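Local coordinates for protein amidohydrolase (Pseudomonas aeruginosa, PDB 2I5G) that probably acts as a metal-dependent dipeptidase of the M19 (membrane dipeptidase) family, hydrolysing dipeptides, at residues L34-F47 against K85-E99. The protein carries 2 engineered substitutions. Residues are numbered along the deposited sequence; the frame is centred on the assembly and turned at random.
Sequences LTAANCTVSVWEGF and KTGILYGFQNAHAFE
Ala36 to Thr40 run beside Gly87 to Gly91 as neighbouring parallel strands of a TIM-barrel-type fold, the family's clan, and both chains stay together in the loops beyond the strands' C-terminal ends. Backbone bonds alternate between the strands: Gly87 N gives to Thr35 O, Gly87 O takes Ala37 N, and the pattern repeats through Leu89 and Gly91. It ends with Val41 N donating to Gly91 O at 2.9 Å. Val41 is an extra residue in the pairing; past it the register shifts by one, and Gln93 N reaches Ser42 O. Strand 13-17 lies along the other edge of 36-40.

Apolar side chains meet on the face holding Cys39, Ile88 and Tyr90, where Cys39 SG rests against Ile88 CG2 at 4.0 Å. One residue on from Thr40, the branches of Val41 diverge: CG1, anti to the carbonyl carbon (chi1 -53°), touches Tyr90 CD1, while CG2 meets the edge of the Phe92 ring at CE1. Helix 47-63 packs against both aromatic residues. On the face opposite Cys39, Asn38 OD1 lies 3.5 Å from Gly91 CA, where glycine has no side chain.

Side-chain polar bonds supplement the backbone pairing. Thr86 OG1 donates to Leu34 O, 2.8 Å away and well above the carbonyl plane; Arg30 also binds that oxygen. Gln93 crosses Thr40 at about a right angle, NE2 giving a long bond to OG1 of 3.3 Å. Asn94 ties its own turn to the neighbouring loop: OD1 accepts His96 N in an Asx turn, and ND2 donates to Val43 O at 2.8 Å. At the start of helix 47-63, just after its N-cap Gly46, Phe47 N donates to Glu99 OE1 at 3.1 Å, from above the carboxylate plane.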
loop_
_atom_site.group_PDB
_atom_site.type_symbol
_atom_site.label_atom_id
_atom_site.label_comp_id
_atom_site.label_asym_id
_atom_site.label_seq_id
_atom_site.Cartn_x
_atom_site.Cartn_y
_atom_site.Cartn_z
ATOM N N LEU A 34 -7.715 -17.822 31.853
ATOM C CA LEU A 34 -6.792 -17.256 30.877
ATOM C C LEU A 34 -5.768 -16.376 31.586
ATOM O O LEU A 34 -6.130 -15.529 32.401
ATOM C CB LEU A 34 -7.579 -16.427 29.856
ATOM C CG LEU A 34 -6.913 -15.993 28.549
ATOM C CD1 LEU A 34 -6.547 -17.220 27.731
ATOM C CD2 LEU A 34 -7.865 -15.104 27.757
ATOM N N THR A 35 -4.492 -16.578 31.279
ATOM C CA THR A 35 -3.437 -15.781 31.895
ATOM C C THR A 35 -3.168 -14.538 31.055
ATOM O O THR A 35 -3.103 -13.425 31.581
ATOM C CB THR A 35 -2.132 -16.578 32.028
ATOM O OG1 THR A 35 -2.391 -17.806 32.718
ATOM C CG2 THR A 35 -1.102 -15.782 32.807
ATOM N N ALA A 36 -3.019 -14.727 29.749
ATOM C CA ALA A 36 -2.766 -13.599 28.864
ATOM C C ALA A 36 -3.302 -13.861 27.463
ATOM O O ALA A 36 -3.540 -15.007 27.083
ATOM C CB ALA A 36 -1.276 -13.304 28.813
ATOM N N ALA A 37 -3.496 -12.790 26.697
ATOM C CA ALA A 37 -4.007 -12.927 25.344
ATOM C C ALA A 37 -3.620 -11.797 24.389
ATOM O O ALA A 37 -3.560 -10.629 24.775
ATOM C CB ALA A 37 -5.517 -13.063 25.387
ATOM N N ASN A 38 -3.352 -12.169 23.138
ATOM C CA ASN A 38 -3.017 -11.215 22.079
ATOM C C ASN A 38 -4.346 -10.635 21.598
ATOM O O ASN A 38 -5.075 -11.285 20.848
ATOM C CB ASN A 38 -2.332 -11.930 20.901
ATOM C CG ASN A 38 -2.199 -11.043 19.658
ATOM O OD1 ASN A 38 -2.718 -9.928 19.615
ATOM N ND2 ASN A 38 -1.500 -11.545 18.640
ATOM N N CYS A 39 -4.666 -9.423 22.033
ATOM C CA CYS A 39 -5.911 -8.801 21.619
ATOM C C CYS A 39 -5.712 -7.821 20.476
ATOM O O CYS A 39 -4.878 -6.918 20.544
ATOM C CB CYS A 39 -6.578 -8.102 22.803
ATOM S SG CYS A 39 -7.093 -9.263 24.084
ATOM N N THR A 40 -6.490 -8.021 19.421
ATOM C CA THR A 40 -6.433 -7.184 18.241
ATOM C C THR A 40 -7.094 -5.827 18.456
ATOM O O THR A 40 -8.231 -5.741 18.914
ATOM C CB THR A 40 -7.118 -7.885 17.063
ATOM O OG1 THR A 40 -6.502 -9.161 16.852
ATOM C CG2 THR A 40 -6.999 -7.057 15.804
ATOM N N VAL A 41 -6.365 -4.769 18.111
ATOM C CA VAL A 41 -6.862 -3.406 18.237
ATOM C C VAL A 41 -6.776 -2.700 16.874
ATOM O O VAL A 41 -6.859 -1.472 16.787
ATOM C CB VAL A 41 -6.035 -2.601 19.279
ATOM C CG1 VAL A 41 -5.984 -3.354 20.607
ATOM C CG2 VAL A 41 -4.638 -2.362 18.764
ATOM N N SER A 42 -6.624 -3.483 15.808
ATOM C CA SER A 42 -6.507 -2.918 14.470
ATOM C C SER A 42 -6.476 -3.993 13.387
ATOM O O SER A 42 -5.827 -5.032 13.550
ATOM C CB SER A 42 -5.225 -2.070 14.388
ATOM O OG SER A 42 -4.944 -1.626 13.071
ATOM N N VAL A 43 -7.182 -3.738 12.285
ATOM C CA VAL A 43 -7.208 -4.664 11.152
ATOM C C VAL A 43 -7.181 -3.922 9.811
ATOM O O VAL A 43 -6.348 -4.222 8.959
ATOM C CB VAL A 43 -8.426 -5.651 11.235
ATOM C CG1 VAL A 43 -9.574 -4.990 11.902
ATOM C CG2 VAL A 43 -8.827 -6.142 9.850
ATOM N N TRP A 44 -8.069 -2.952 9.622
ATOM C CA TRP A 44 -8.092 -2.178 8.381
ATOM C C TRP A 44 -7.676 -0.727 8.648
ATOM O O TRP A 44 -7.236 -0.021 7.739
ATOM C CB TRP A 44 -9.496 -2.182 7.757
ATOM C CG TRP A 44 -9.936 -3.475 7.089
ATOM C CD1 TRP A 44 -11.110 -4.141 7.300
ATOM C CD2 TRP A 44 -9.241 -4.211 6.069
ATOM N NE1 TRP A 44 -11.192 -5.238 6.479
ATOM C CE2 TRP A 44 -10.061 -5.308 5.713
ATOM C CE3 TRP A 44 -8.006 -4.052 5.421
ATOM C CZ2 TRP A 44 -9.687 -6.241 4.738
ATOM C CZ3 TRP A 44 -7.635 -4.979 4.451
ATOM C CH2 TRP A 44 -8.476 -6.061 4.120
ATOM N N GLU A 45 -7.803 -0.297 9.901
ATOM C CA GLU A 45 -7.486 1.074 10.309
ATOM C C GLU A 45 -6.071 1.615 10.078
ATOM O O GLU A 45 -5.087 0.879 10.122
ATOM C CB GLU A 45 -7.852 1.268 11.785
ATOM C CG GLU A 45 -7.793 0.005 12.625
ATOM C CD GLU A 45 -9.133 -0.700 12.721
ATOM O OE1 GLU A 45 -10.076 -0.121 13.302
ATOM O OE2 GLU A 45 -9.245 -1.834 12.217
ATOM N N GLY A 46 -5.991 2.923 9.836
ATOM C CA GLY A 46 -4.711 3.574 9.619
ATOM C C GLY A 46 -4.110 3.963 10.957
ATOM O O GLY A 46 -4.538 3.451 11.993
ATOM N N PHE A 47 -3.138 4.875 10.950
ATOM C CA PHE A 47 -2.481 5.311 12.188
ATOM C C PHE A 47 -3.432 5.834 13.268
ATOM O O PHE A 47 -3.727 5.134 14.236
ATOM C CB PHE A 47 -1.429 6.388 11.890
ATOM C CG PHE A 47 -0.727 6.903 13.117
ATOM C CD1 PHE A 47 0.155 6.090 13.825
ATOM C CD2 PHE A 47 -0.973 8.188 13.589
ATOM C CE1 PHE A 47 0.779 6.546 14.984
ATOM C CE2 PHE A 47 -0.356 8.654 14.746
ATOM C CZ PHE A 47 0.522 7.829 15.445
ATOM N N LYS A 85 -5.323 -12.394 37.571
ATOM C CA LYS A 85 -5.868 -11.509 36.555
ATOM C C LYS A 85 -5.474 -11.980 35.172
ATOM O O LYS A 85 -4.699 -12.926 35.024
ATOM C CB LYS A 85 -5.378 -10.073 36.770
ATOM C CG LYS A 85 -5.995 -9.394 37.982
ATOM C CD LYS A 85 -5.415 -8.012 38.215
ATOM C CE LYS A 85 -5.877 -7.465 39.548
ATOM N NZ LYS A 85 -5.267 -6.143 39.833
ATOM N N THR A 86 -6.018 -11.311 34.162
ATOM C CA THR A 86 -5.734 -11.648 32.777
ATOM C C THR A 86 -4.916 -10.561 32.115
ATOM O O THR A 86 -5.334 -9.406 32.039
ATOM C CB THR A 86 -7.030 -11.848 31.975
ATOM O OG1 THR A 86 -7.587 -13.127 32.287
ATOM C CG2 THR A 86 -6.755 -11.766 30.483
ATOM N N GLY A 87 -3.748 -10.943 31.624
ATOM C CA GLY A 87 -2.890 -9.980 30.972
ATOM C C GLY A 87 -3.372 -9.745 29.564
ATOM O O GLY A 87 -3.819 -10.679 28.897
ATOM N N ILE A 88 -3.289 -8.498 29.113
ATOM C CA ILE A 88 -3.721 -8.151 27.768
ATOM C C ILE A 88 -2.583 -7.564 26.952
ATOM O O ILE A 88 -2.027 -6.522 27.289
ATOM C CB ILE A 88 -4.917 -7.176 27.815
ATOM C CG1 ILE A 88 -6.146 -7.936 28.319
ATOM C CG2 ILE A 88 -5.188 -6.580 26.436
ATOM C CD1 ILE A 88 -7.384 -7.093 28.421
ATOM N N LEU A 89 -2.240 -8.269 25.880
ATOM C CA LEU A 89 -1.165 -7.873 24.983
ATOM C C LEU A 89 -1.742 -7.338 23.670
ATOM O O LEU A 89 -2.370 -8.075 22.905
ATOM C CB LEU A 89 -0.255 -9.083 24.729
ATOM C CG LEU A 89 0.678 -9.099 23.510
ATOM C CD1 LEU A 89 1.505 -7.832 23.490
ATOM C CD2 LEU A 89 1.576 -10.343 23.545
ATOM N N TYR A 90 -1.526 -6.051 23.414
ATOM C CA TYR A 90 -2.037 -5.415 22.202
ATOM C C TYR A 90 -1.415 -5.920 20.919
ATOM O O TYR A 90 -0.186 -6.007 20.808
ATOM C CB TYR A 90 -1.835 -3.901 22.255
ATOM C CG TYR A 90 -2.676 -3.204 23.287
ATOM C CD1 TYR A 90 -3.837 -3.801 23.788
ATOM C CD2 TYR A 90 -2.345 -1.923 23.725
ATOM C CE1 TYR A 90 -4.647 -3.136 24.693
ATOM C CE2 TYR A 90 -3.150 -1.246 24.634
ATOM C CZ TYR A 90 -4.301 -1.858 25.111
ATOM O OH TYR A 90 -5.112 -1.183 25.991
ATOM N N GLY A 91 -2.271 -6.219 19.940
ATOM C CA GLY A 91 -1.793 -6.692 18.654
ATOM C C GLY A 91 -2.486 -6.056 17.459
ATOM O O GLY A 91 -3.625 -5.579 17.558
ATOM N N PHE A 92 -1.782 -6.033 16.328
ATOM C CA PHE A 92 -2.324 -5.496 15.079
ATOM C C PHE A 92 -2.407 -6.661 14.106
ATOM O O PHE A 92 -1.503 -7.499 14.052
ATOM C CB PHE A 92 -1.390 -4.465 14.434
ATOM C CG PHE A 92 -1.226 -3.195 15.206
ATOM C CD1 PHE A 92 -1.915 -2.972 16.390
ATOM C CD2 PHE A 92 -0.391 -2.196 14.717
ATOM C CE1 PHE A 92 -1.775 -1.771 17.071
ATOM C CE2 PHE A 92 -0.246 -0.992 15.390
ATOM C CZ PHE A 92 -0.938 -0.779 16.568
ATOM N N GLN A 93 -3.477 -6.725 13.332
ATOM C CA GLN A 93 -3.572 -7.784 12.352
ATOM C C GLN A 93 -3.248 -7.197 10.984
ATOM O O GLN A 93 -3.555 -7.779 9.945
ATOM C CB GLN A 93 -4.961 -8.417 12.373
ATOM C CG GLN A 93 -5.139 -9.399 13.517
ATOM C CD GLN A 93 -6.110 -10.519 13.186
ATOM O OE1 GLN A 93 -5.929 -11.250 12.202
ATOM N NE2 GLN A 93 -7.145 -10.667 14.012
ATOM N N ASN A 94 -2.609 -6.032 10.996
ATOM C CA ASN A 94 -2.229 -5.360 9.762
ATOM C C ASN A 94 -1.116 -4.356 10.043
ATOM O O ASN A 94 -1.149 -3.650 11.048
ATOM C CB ASN A 94 -3.432 -4.627 9.168
ATOM C CG ASN A 94 -3.266 -4.327 7.689
ATOM O OD1 ASN A 94 -2.150 -4.216 7.186
ATOM N ND2 ASN A 94 -4.382 -4.184 6.988
ATOM N N ALA A 95 -0.132 -4.296 9.154
ATOM C CA ALA A 95 0.970 -3.356 9.308
ATOM C C ALA A 95 0.547 -1.986 8.782
ATOM O O ALA A 95 1.281 -1.008 8.917
ATOM C CB ALA A 95 2.181 -3.847 8.541
ATOM N N HIS A 96 -0.646 -1.925 8.195
ATOM C CA HIS A 96 -1.168 -0.691 7.626
ATOM C C HIS A 96 -1.224 0.469 8.616
ATOM O O HIS A 96 -1.159 1.638 8.216
ATOM C CB HIS A 96 -2.552 -0.931 7.026
ATOM C CG HIS A 96 -3.091 0.248 6.278
ATOM N ND1 HIS A 96 -2.432 0.811 5.204
ATOM C CD2 HIS A 96 -4.208 0.992 6.467
ATOM C CE1 HIS A 96 -3.119 1.851 4.765
ATOM N NE2 HIS A 96 -4.201 1.982 5.515
ATOM N N ALA A 97 -1.338 0.147 9.903
ATOM C CA ALA A 97 -1.388 1.159 10.956
ATOM C C ALA A 97 -0.114 2.003 10.961
ATOM O O ALA A 97 -0.127 3.150 11.415
ATOM C CB ALA A 97 -1.568 0.494 12.298
ATOM N N PHE A 98 0.985 1.432 10.468
ATOM C CA PHE A 98 2.257 2.151 10.390
ATOM C C PHE A 98 2.222 3.121 9.214
ATOM O O PHE A 98 3.100 3.978 9.081
ATOM C CB PHE A 98 3.434 1.202 10.141
ATOM C CG PHE A 98 3.633 0.164 11.199
ATOM C CD1 PHE A 98 3.562 0.492 12.547
ATOM C CD2 PHE A 98 3.963 -1.144 10.838
ATOM C CE1 PHE A 98 3.821 -0.467 13.521
ATOM C CE2 PHE A 98 4.224 -2.111 11.800
ATOM C CZ PHE A 98 4.154 -1.774 13.143
ATOM N N GLU A 99 1.219 2.975 8.354
ATOM C CA GLU A 99 1.109 3.815 7.168
ATOM C C GLU A 99 2.443 3.786 6.400
ATOM O O GLU A 99 2.927 2.703 6.052
ATOM C CB GLU A 99 0.700 5.239 7.563
ATOM C CG GLU A 99 -0.756 5.309 8.042
ATOM C CD GLU A 99 -1.255 6.723 8.352
ATOM O OE1 GLU A 99 -2.452 6.855 8.699
ATOM O OE2 GLU A 99 -0.465 7.692 8.253
#